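Local coordinates for protein dihydroxyacetone kinase (Citrobacter freundii, PDB 1UN8) that phosphorylates dihydroxyacetone with ATP in the presence of divalent metal ions, working as a homodimer and supplying glycerone phosphate to glycerol fermentation, at residues A[263-266]-A[267-270]; A[272-275]-A[276-280]. All blocks are in the same frame, centred on the assembly; numbering follows the deposited sequence.

Contact 1 (A[263-266]-A[267-270])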
ATOM      1  N   GLY A 263       1.375   5.625   1.071  1.00 36.05           N
ATOM      2  CA  GLY A 263       2.495   5.353   1.946  1.00 34.33           C
ATOM      3  C   GLY A 263       2.202   4.976   3.385  1.00 34.15           C
ATOM      4  O   GLY A 263       3.124   4.833   4.187  1.00 35.07           O
ATOM      5  N   VAL A 264       0.943   4.814   3.741  1.00 34.05           N
ATOM      6  CA  VAL A 264       0.643   4.436   5.108  1.00 34.42           C
ATOM      7  C   VAL A 264       0.764   2.923   5.239  1.00 35.91           C
ATOM      8  O   VAL A 264       0.417   2.185   4.316  1.00 35.06           O
ATOM      9  CB  VAL A 264      -0.763   4.862   5.497  1.00 32.92           C
ATOM     10  CG1 VAL A 264      -1.041   4.455   6.926  1.00 30.10           C
ATOM     11  CG2 VAL A 264      -0.907   6.368   5.310  1.00 33.70           C
ATOM     12  N   SER A 265       1.278   2.460   6.376  1.00 37.11           N
ATOM     13  CA  SER A 265       1.423   1.024   6.607  1.00 36.63           C
ATOM     14  C   SER A 265       0.031   0.426   6.819  1.00 36.40           C
ATOM     15  O   SER A 265      -0.883   1.112   7.279  1.00 37.33           O
ATOM     16  CB  SER A 265       2.277   0.764   7.846  1.00 35.47           C
ATOM     17  OG  SER A 265       1.619   1.241   9.006  1.00 37.00           O
ATOM     18  N   VAL A 266      -0.124  -0.851   6.492  1.00 36.28           N
ATOM     19  CA  VAL A 266      -1.409  -1.520   6.652  1.00 34.65           C
ATOM     20  C   VAL A 266      -1.793  -1.466   8.129  1.00 36.18           C
ATOM     21  O   VAL A 266      -2.967  -1.283   8.469  1.00 36.44           O
ATOM     22  CB  VAL A 266      -1.333  -2.987   6.149  1.00 34.37           C
ATOM     23  CG1 VAL A 266      -2.610  -3.734   6.479  1.00 33.04           C
ATOM     24  CG2 VAL A 266      -1.092  -2.998   4.632  1.00 31.39           C
ATOM     25  N   ALA A 267      -0.802  -1.607   9.002  1.00 35.03           N
ATOM     26  CA  ALA A 267      -1.054  -1.549  10.436  1.00 35.38           C
ATOM     27  C   ALA A 267      -1.727  -0.218  10.755  1.00 36.29           C
ATOM     28  O   ALA A 267      -2.792  -0.168  11.374  1.00 34.42           O
ATOM     29  CB  ALA A 267       0.263  -1.675  11.212  1.00 32.91           C
ATOM     30  N   GLU A 268      -1.093   0.865  10.319  1.00 37.53           N
ATOM     31  CA  GLU A 268      -1.628   2.197  10.556  1.00 39.60           C
ATOM     32  C   GLU A 268      -3.054   2.332  10.015  1.00 39.67           C
ATOM     33  O   GLU A 268      -3.940   2.884  10.691  1.00 39.47           O
ATOM     34  CB  GLU A 268      -0.720   3.250   9.913  1.00 39.66           C
ATOM     35  CG  GLU A 268       0.612   3.465  10.631  1.00 38.83           C
ATOM     36  CD  GLU A 268       1.561   4.348   9.843  1.00 39.42           C
ATOM     37  OE1 GLU A 268       2.213   3.846   8.904  1.00 38.18           O
ATOM     38  OE2 GLU A 268       1.647   5.554  10.155  1.00 39.97           O
ATOM     39  N   MET A 269      -3.274   1.819   8.808  1.00 38.70           N
ATOM     40  CA  MET A 269      -4.593   1.896   8.185  1.00 38.34           C
ATOM     41  C   MET A 269      -5.646   1.208   9.044  1.00 39.08           C
ATOM     42  O   MET A 269      -6.792   1.646   9.078  1.00 39.75           O
ATOM     43  CB  MET A 269      -4.560   1.269   6.797  1.00 37.67           C
ATOM     44  CG  MET A 269      -3.805   2.103   5.777  1.00 39.60           C
ATOM     45  SD  MET A 269      -4.674   3.604   5.278  1.00 43.22           S
ATOM     46  CE  MET A 269      -4.173   4.687   6.512  1.00 45.91           C
ATOM     47  N   ALA A 270      -5.250   0.139   9.736  1.00 37.83           N
ATOM     48  CA  ALA A 270      -6.159  -0.591  10.608  1.00 38.48           C
ATOM     49  C   ALA A 270      -6.498   0.275  11.811  1.00 39.16           C
ATOM     50  O   ALA A 270      -7.660   0.381  12.207  1.00 39.95           O
ATOM     51  CB  ALA A 270      -5.527  -1.897  11.064  1.00 37.88           C
TER
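Ser265 and Glu268 meet where an extended loop, coming off strand 254-260, turns into the first turn of helix 266-277. Val264 and Ser265 still have extended backbone angles, and from Val266 onward the chain is helical. The first helical backbone bonds run from Met269 N to Ser265 O at 2.9 Å and from Ala270 N to Val266 O at 3.0 Å. Ser265 is the N-cap. With chi1 at 65° its OG is held between its own backbone N and carbonyl carbon, where it can accept a hydrogen bond from Glu268 N (3.0 Å, 160° at the hydrogen). Glu268 answers in the reverse direction, which makes the pair a capping box. Its side chain runs back along the helix start, and OE1 takes two donors from the same serine. Ser265 OG reaches the anti lone pair of OE1 at 2.7 Å, while Ser265 N comes in above the carboxylate plane at 3.0 Å. The serine hydroxyl thus gives to the carboxylate and receives from the first turn at once, which fixes its rotation. Lys301 forms a salt bridge with OE1, and Phe5 N of the second subunit binds OE2, so this buried carboxylate also reaches the dimer interface; the lysine and the helix N terminus would probably both favour its charged form. Next to the cap, Val264 points into the first turn and its CG1 lies against Glu268 CB, while its side chain crosses that of Met269 at about a right angle. In Met269, chi2 of -72° bends the chain and brings SD to 4.1 Å from Val264 CB.

Contact 2 (A[272-275]-A[276-280])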
ATOM      1  N   ILE A 272      -6.406   3.446  11.932  1.00 38.45           N
ATOM      2  CA  ILE A 272      -7.250   4.521  11.440  1.00 40.17           C
ATOM      3  C   ILE A 272      -8.700   4.024  11.343  1.00 41.32           C
ATOM      4  O   ILE A 272      -9.651   4.718  11.720  1.00 39.01           O
ATOM      5  CB  ILE A 272      -6.788   5.015  10.036  1.00 40.03           C
ATOM      6  CG1 ILE A 272      -5.385   5.631  10.121  1.00 42.01           C
ATOM      7  CG2 ILE A 272      -7.779   6.027   9.500  1.00 37.31           C
ATOM      8  CD1 ILE A 272      -5.101   6.310  11.443  1.00 46.92           C
ATOM      9  N   THR A 273      -8.853   2.807  10.836  1.00 41.94           N
ATOM     10  CA  THR A 273     -10.168   2.225  10.692  1.00 42.64           C
ATOM     11  C   THR A 273     -10.830   2.113  12.061  1.00 43.22           C
ATOM     12  O   THR A 273     -12.027   2.348  12.204  1.00 43.36           O
ATOM     13  CB  THR A 273     -10.080   0.845  10.035  1.00 41.98           C
ATOM     14  OG1 THR A 273      -9.556   0.984   8.707  1.00 43.37           O
ATOM     15  CG2 THR A 273     -11.456   0.199   9.974  1.00 42.20           C
ATOM     16  N   ARG A 274     -10.051   1.766  13.074  1.00 43.88           N
ATOM     17  CA  ARG A 274     -10.605   1.648  14.409  1.00 47.61           C
ATOM     18  C   ARG A 274     -11.072   3.001  14.943  1.00 48.43           C
ATOM     19  O   ARG A 274     -12.113   3.092  15.587  1.00 49.14           O
ATOM     20  CB  ARG A 274      -9.573   1.065  15.374  1.00 49.54           C
ATOM     21  CG  ARG A 274     -10.056   1.028  16.821  1.00 51.67           C
ATOM     22  CD  ARG A 274      -8.924   0.686  17.758  1.00 55.08           C
ATOM     23  NE  ARG A 274      -9.309   0.793  19.160  1.00 58.92           N
ATOM     24  CZ  ARG A 274      -9.732   1.915  19.737  1.00 61.40           C
ATOM     25  NH1 ARG A 274      -9.831   3.038  19.030  1.00 61.74           N
ATOM     26  NH2 ARG A 274     -10.047   1.919  21.025  1.00 62.10           N
ATOM     27  N   GLU A 275     -10.281   4.040  14.688  1.00 48.63           N
ATOM     28  CA  GLU A 275     -10.607   5.383  15.140  1.00 49.07           C
ATOM     29  C   GLU A 275     -11.934   5.825  14.529  1.00 49.16           C
ATOM     30  O   GLU A 275     -12.812   6.339  15.229  1.00 47.37           O
ATOM     31  CB  GLU A 275      -9.493   6.366  14.744  1.00 50.67           C
ATOM     32  CG  GLU A 275      -8.099   5.971  15.219  1.00 51.44           C
ATOM     33  CD  GLU A 275      -7.940   6.039  16.727  1.00 53.25           C
ATOM     34  OE1 GLU A 275      -8.960   5.993  17.449  1.00 55.30           O
ATOM     35  OE2 GLU A 275      -6.788   6.125  17.200  1.00 53.57           O
ATOM     36  N   LEU A 276     -12.074   5.617  13.222  1.00 49.45           N
ATOM     37  CA  LEU A 276     -13.289   5.987  12.520  1.00 49.83           C
ATOM     38  C   LEU A 276     -14.488   5.289  13.135  1.00 50.71           C
ATOM     39  O   LEU A 276     -15.535   5.896  13.321  1.00 51.94           O
ATOM     40  CB  LEU A 276     -13.209   5.605  11.043  1.00 48.31           C
ATOM     41  CG  LEU A 276     -14.518   5.873  10.285  1.00 48.78           C
ATOM     42  CD1 LEU A 276     -14.661   7.359   9.989  1.00 46.61           C
ATOM     43  CD2 LEU A 276     -14.535   5.093   9.000  1.00 46.85           C
ATOM     44  N   ALA A 277     -14.330   4.011  13.447  1.00 52.08           N
ATOM     45  CA  ALA A 277     -15.410   3.221  14.031  1.00 53.20           C
ATOM     46  C   ALA A 277     -15.800   3.714  15.415  1.00 53.93           C
ATOM     47  O   ALA A 277     -16.899   3.443  15.896  1.00 55.48           O
ATOM     48  CB  ALA A 277     -14.999   1.753  14.101  1.00 52.97           C
ATOM     49  N   SER A 278     -14.895   4.441  16.054  1.00 54.28           N
ATOM     50  CA  SER A 278     -15.149   4.971  17.384  1.00 55.31           C
ATOM     51  C   SER A 278     -15.450   6.464  17.354  1.00 55.43           C
ATOM     52  O   SER A 278     -15.596   7.090  18.403  1.00 56.07           O
ATOM     53  CB  SER A 278     -13.934   4.731  18.275  1.00 54.79           C
ATOM     54  OG  SER A 278     -13.554   3.373  18.231  1.00 58.49           O
ATOM     55  N   SER A 279     -15.536   7.039  16.158  1.00 54.53           N
ATOM     56  CA  SER A 279     -15.800   8.462  16.031  1.00 53.27           C
ATOM     57  C   SER A 279     -17.295   8.742  16.090  1.00 53.46           C
ATOM     58  O   SER A 279     -18.114   7.839  15.946  1.00 52.42           O
ATOM     59  CB  SER A 279     -15.213   8.998  14.717  1.00 51.28           C
ATOM     60  OG  SER A 279     -15.960   8.559  13.597  1.00 48.26           O
ATOM     61  N   PRO A 280     -17.668  10.006  16.322  1.00 53.60           N
ATOM     62  CA  PRO A 280     -19.077  10.387  16.394  1.00 54.90           C
ATOM     63  C   PRO A 280     -19.804  10.052  15.096  1.00 55.66           C
ATOM     64  O   PRO A 280     -21.031  10.110  15.030  1.00 57.07           O
ATOM     65  CB  PRO A 280     -19.014  11.891  16.641  1.00 53.86           C
ATOM     66  CG  PRO A 280     -17.729  12.054  17.379  1.00 54.30           C
ATOM     67  CD  PRO A 280     -16.798  11.152  16.630  1.00 53.63           C
TER
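Leu276 N and Ala277 N bond four residues back along helix 266-277, to Ile272 O (3.0 Å, 168° at the hydrogen) and Thr273 O (3.1 Å), whereas Ser278 N follows a different pattern. This helix is the connection of a beta-alpha-beta unit between strands 254-260 and 285-292. Leu276 and Thr273 face those strands: Leu276 packs on Val256, Ile258 and Leu288, and Thr273 on Ile258 and Pro291. Ser278 N gives its hydrogen to Glu275 O at 2.9 Å, from well above the carbonyl plane, with only a weak bond left to Arg274 O. The hydroxyl of Ser278 adds a second bond to that carbonyl: OG, anti to its own carbonyl carbon (chi1 -52°), folds back to Arg274 O at 3.0 Å. Arg274 stretches out fully from CG to NE, and its NE makes a salt bridge to Asp15 of the second subunit. Its NH1 also makes a salt bridge to Glu275 OE1, at 3.5 Å. Glu275 is bent at chi2 and sends OE2 to Ser233 OG, at the start of helix 233-247, so its carboxylate joins Arg274 through one oxygen and that helix through the other. One step on, Leu276 O is gripped twice by Ser279, through N at 3.1 Å and through OG at 2.7 Å, the hydroxyl 18° from the carbonyl plane.

How the contacts relate
Following the chain from strand 254-260, contact 1 comes first: 263-266 with 267-270 closes the short turn that starts helix 266-277. Contact 2, 272-275 with 276-280, closes the turn in the C-terminal end region of the same helix, on the way to strand 285-292. The two loops stand in series, neither enclosing nor crossing the other, and their centres are 14 Å apart. They are the two ends of one helix in the beta-alpha-beta unit. The hydrogen bond from Thr273 OG1 to Met269 O spans the gap between them. Both contacts also touch the second subunit, so the helix meets the partner chain near each end.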